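Local coordinates for transcription factor TAU subunit SFC1 (Schizosaccharomyces pombe, PDB 4BJI), which is part of the TFIIIC complex, whose tauA domain binds boxA promoter DNA of tRNA and similar genes to help recruit RNA polymerase III, at residues P98-Q108 with L159-Y170. Residues are numbered along the deposited sequence; the frame is centred on the assembly and turned at random.
Sequences PRKDSNAAAYQ and LRSECHRDTGWY
Trp169, at the third position of a type II' beta turn from Thr167 to Tyr170, inserts its indole against the 3-10 segment 102-106. In this DNA-binding domain the contact joins the loop leading into strand 109-111 to the loop before helix 172-189.

Polar contacts fix both ends of Trp169. Its NE1 donates to Pro98 O at 3.1 Å, with an N-H...O angle of 163° and the acceptor in the ring plane. Its backbone N donates to Gln108 OE1 at 2.8 Å, almost straight at 174°. Gln108 NE2 donates to Thr167 O at 3.0 Å from above the carbonyl plane, while Tyr170 N approaches that oxygen from the opposite face. Both ends of the Gln108 amide are thus used on the turn, which fixes its rotation; CD lies anti to CA (chi2 -174°), which stretches the side chain out to the turn. A water bridges Arg99 O and Cys163 N.

Apolar contacts fill in around these bonds. Ser102 CA makes a CH-pi contact over the six-membered ring of Trp169, 3.7 Å from its centroid, and Cys163 CB lies over the opposite face, toward the rim. Ala105 CB packs on Trp169 CB at 3.8 Å and also meets Leu159 CD1. A leucine in place of Trp169 would probably leave Pro98 O without its indole donor and the space between Ser102 and Cys163 poorly filled. Close to Ala105 CB, Tyr170 OH lies 2.8 Å from Ala105 O, at most a weak hydrogen bond at the ring's edge, not settled because the hydroxyl proton has another acceptor within reach.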
# COMPACT_ATOMS: atom_id res chain seq x y z
N PRO A 98 1.30 -12.72 -1.17
CA PRO A 98 2.14 -12.03 -0.18
C PRO A 98 2.01 -12.62 1.20
O PRO A 98 2.83 -12.30 2.09
CB PRO A 98 1.63 -10.59 -0.24
CG PRO A 98 0.15 -10.72 -0.67
CD PRO A 98 0.19 -11.88 -1.68
N ARG A 99 1.03 -13.50 1.41
CA ARG A 99 0.90 -14.15 2.71
C ARG A 99 1.91 -15.28 2.83
O ARG A 99 2.14 -15.83 3.93
CB ARG A 99 -0.50 -14.77 2.87
CG ARG A 99 -1.62 -13.79 2.69
CD ARG A 99 -2.96 -14.49 2.59
NE ARG A 99 -3.01 -15.38 1.44
CZ ARG A 99 -4.03 -16.18 1.18
NH1 ARG A 99 -5.11 -16.16 1.98
NH2 ARG A 99 -3.98 -16.98 0.12
N LYS A 100 2.53 -15.68 1.72
CA LYS A 100 3.49 -16.79 1.72
C LYS A 100 4.94 -16.36 1.66
O LYS A 100 5.85 -17.20 1.70
CB LYS A 100 3.25 -17.75 0.57
CG LYS A 100 1.93 -18.45 0.58
CD LYS A 100 1.98 -19.51 -0.51
CE LYS A 100 0.65 -20.20 -0.76
NZ LYS A 100 0.05 -20.79 0.47
N ASP A 101 5.18 -15.06 1.52
CA ASP A 101 6.51 -14.55 1.30
C ASP A 101 6.73 -13.39 2.28
O ASP A 101 6.16 -12.32 2.12
CB ASP A 101 6.63 -14.06 -0.17
CG ASP A 101 7.94 -13.35 -0.47
OD1 ASP A 101 8.90 -13.47 0.32
OD2 ASP A 101 8.03 -12.66 -1.54
N SER A 102 7.58 -13.60 3.28
CA SER A 102 7.79 -12.54 4.27
C SER A 102 8.45 -11.29 3.68
O SER A 102 8.38 -10.23 4.28
CB SER A 102 8.55 -13.02 5.47
OG SER A 102 9.83 -13.44 5.08
N ASN A 103 9.06 -11.41 2.50
CA ASN A 103 9.55 -10.19 1.85
C ASN A 103 8.42 -9.21 1.56
O ASN A 103 8.68 -8.00 1.40
CB ASN A 103 10.30 -10.47 0.55
CG ASN A 103 11.60 -11.18 0.77
OD1 ASN A 103 12.26 -11.00 1.80
ND2 ASN A 103 11.97 -12.03 -0.18
N ALA A 104 7.18 -9.70 1.48
CA ALA A 104 6.04 -8.84 1.24
C ALA A 104 5.68 -7.94 2.41
O ALA A 104 4.82 -7.06 2.26
CB ALA A 104 4.85 -9.66 0.82
N ALA A 105 6.34 -8.09 3.56
CA ALA A 105 6.21 -7.11 4.62
C ALA A 105 6.49 -5.70 4.10
O ALA A 105 5.88 -4.74 4.58
CB ALA A 105 7.20 -7.45 5.75
N ALA A 106 7.37 -5.58 3.12
CA ALA A 106 7.70 -4.27 2.57
C ALA A 106 6.55 -3.61 1.77
O ALA A 106 6.59 -2.43 1.48
CB ALA A 106 8.91 -4.42 1.66
N TYR A 107 5.54 -4.40 1.40
CA TYR A 107 4.46 -3.94 0.54
C TYR A 107 3.15 -3.78 1.30
O TYR A 107 2.14 -3.38 0.70
CB TYR A 107 4.25 -4.89 -0.65
CG TYR A 107 5.52 -5.15 -1.41
CD1 TYR A 107 6.33 -4.11 -1.79
CD2 TYR A 107 5.92 -6.45 -1.67
CE1 TYR A 107 7.53 -4.35 -2.47
CE2 TYR A 107 7.09 -6.70 -2.34
CZ TYR A 107 7.87 -5.65 -2.72
OH TYR A 107 9.06 -5.97 -3.40
N GLN A 108 3.15 -4.07 2.60
CA GLN A 108 1.92 -3.89 3.39
C GLN A 108 1.44 -2.46 3.33
O GLN A 108 2.24 -1.52 3.24
CB GLN A 108 2.13 -4.31 4.84
CG GLN A 108 2.30 -5.80 4.97
CD GLN A 108 2.37 -6.36 6.37
OE1 GLN A 108 3.08 -7.36 6.58
NE2 GLN A 108 1.67 -5.77 7.32
N LEU A 159 10.25 -10.17 11.92
CA LEU A 159 8.93 -10.51 11.37
C LEU A 159 8.35 -11.73 12.08
O LEU A 159 9.09 -12.61 12.56
CB LEU A 159 9.04 -10.75 9.88
CG LEU A 159 9.56 -9.55 9.08
CD1 LEU A 159 9.61 -9.88 7.58
CD2 LEU A 159 8.74 -8.32 9.31
N ARG A 160 7.03 -11.77 12.13
CA ARG A 160 6.31 -12.96 12.59
C ARG A 160 6.58 -14.14 11.71
O ARG A 160 6.99 -14.00 10.55
CB ARG A 160 4.79 -12.69 12.53
CG ARG A 160 4.35 -11.50 13.34
CD ARG A 160 2.83 -11.31 13.27
NE ARG A 160 2.10 -12.09 14.28
CZ ARG A 160 1.33 -13.14 14.06
NH1 ARG A 160 1.20 -13.73 12.89
NH2 ARG A 160 0.65 -13.62 15.09
N SER A 161 6.27 -15.33 12.24
CA SER A 161 6.38 -16.57 11.48
C SER A 161 5.18 -16.88 10.59
O SER A 161 5.18 -17.88 9.90
CB SER A 161 6.59 -17.76 12.43
OG SER A 161 5.38 -18.06 13.04
N GLU A 162 4.17 -16.02 10.61
CA GLU A 162 2.98 -16.19 9.76
C GLU A 162 2.41 -14.80 9.53
O GLU A 162 2.58 -13.91 10.34
CB GLU A 162 1.98 -17.09 10.47
CG GLU A 162 0.79 -17.50 9.61
CD GLU A 162 -0.13 -18.47 10.35
OE1 GLU A 162 0.33 -19.61 10.53
OE2 GLU A 162 -1.21 -18.02 10.76
N CYS A 163 1.73 -14.64 8.39
CA CYS A 163 1.10 -13.37 8.03
C CYS A 163 -0.25 -13.23 8.73
O CYS A 163 -1.19 -13.95 8.44
CB CYS A 163 0.91 -13.29 6.52
SG CYS A 163 0.51 -11.69 5.87
N HIS A 164 -0.31 -12.33 9.70
CA HIS A 164 -1.49 -12.11 10.52
C HIS A 164 -2.61 -11.41 9.78
O HIS A 164 -2.35 -10.54 8.92
CB HIS A 164 -1.08 -11.28 11.74
CG HIS A 164 -2.16 -11.11 12.76
ND1 HIS A 164 -3.01 -10.02 12.78
CD2 HIS A 164 -2.49 -11.86 13.83
CE1 HIS A 164 -3.85 -10.13 13.79
NE2 HIS A 164 -3.55 -11.23 14.46
N ARG A 165 -3.85 -11.75 10.09
CA ARG A 165 -5.01 -11.23 9.38
C ARG A 165 -5.14 -9.71 9.39
O ARG A 165 -5.78 -9.13 8.50
CB ARG A 165 -6.28 -11.87 9.96
CG ARG A 165 -6.44 -11.72 11.45
CD ARG A 165 -7.47 -12.73 11.99
NE ARG A 165 -8.68 -12.79 11.17
CZ ARG A 165 -9.57 -13.77 11.25
NH1 ARG A 165 -9.38 -14.77 12.09
NH2 ARG A 165 -10.65 -13.76 10.47
N ASP A 166 -4.60 -9.08 10.43
CA ASP A 166 -4.63 -7.61 10.57
C ASP A 166 -3.25 -6.99 10.37
O ASP A 166 -3.10 -6.01 9.60
CB ASP A 166 -5.13 -7.19 11.95
CG ASP A 166 -6.53 -7.66 12.24
OD1 ASP A 166 -7.35 -7.69 11.31
OD2 ASP A 166 -6.78 -7.93 13.43
N THR A 167 -2.22 -7.50 11.07
CA THR A 167 -0.93 -6.83 11.10
C THR A 167 0.08 -7.44 10.13
O THR A 167 1.23 -6.97 10.03
CB THR A 167 -0.30 -6.84 12.50
OG1 THR A 167 0.08 -8.18 12.86
CG2 THR A 167 -1.29 -6.33 13.53
N GLY A 168 -0.33 -8.46 9.39
CA GLY A 168 0.55 -9.10 8.42
C GLY A 168 1.79 -9.65 9.09
O GLY A 168 1.72 -10.41 10.08
N TRP A 169 2.95 -9.32 8.54
CA TRP A 169 4.21 -9.90 9.01
C TRP A 169 4.79 -9.18 10.24
O TRP A 169 5.84 -9.59 10.74
CB TRP A 169 5.20 -9.87 7.86
CG TRP A 169 4.84 -10.80 6.74
CD1 TRP A 169 4.35 -10.48 5.50
CD2 TRP A 169 4.97 -12.23 6.77
NE1 TRP A 169 4.16 -11.63 4.76
CE2 TRP A 169 4.55 -12.71 5.51
CE3 TRP A 169 5.42 -13.13 7.72
CZ2 TRP A 169 4.55 -14.06 5.20
CZ3 TRP A 169 5.43 -14.49 7.40
CH2 TRP A 169 4.98 -14.93 6.14
N TYR A 170 4.10 -8.17 10.75
CA TYR A 170 4.62 -7.36 11.85
C TYR A 170 3.99 -7.73 13.18
O TYR A 170 2.76 -7.91 13.28
CB TYR A 170 4.40 -5.86 11.60
CG TYR A 170 5.14 -5.41 10.38
CD1 TYR A 170 6.53 -5.31 10.39
CD2 TYR A 170 4.47 -5.05 9.23
CE1 TYR A 170 7.22 -4.89 9.25
CE2 TYR A 170 5.15 -4.62 8.09
CZ TYR A 170 6.53 -4.57 8.11
OH TYR A 170 7.24 -4.16 6.99
O HOH W 1 1.58 -16.70 6.39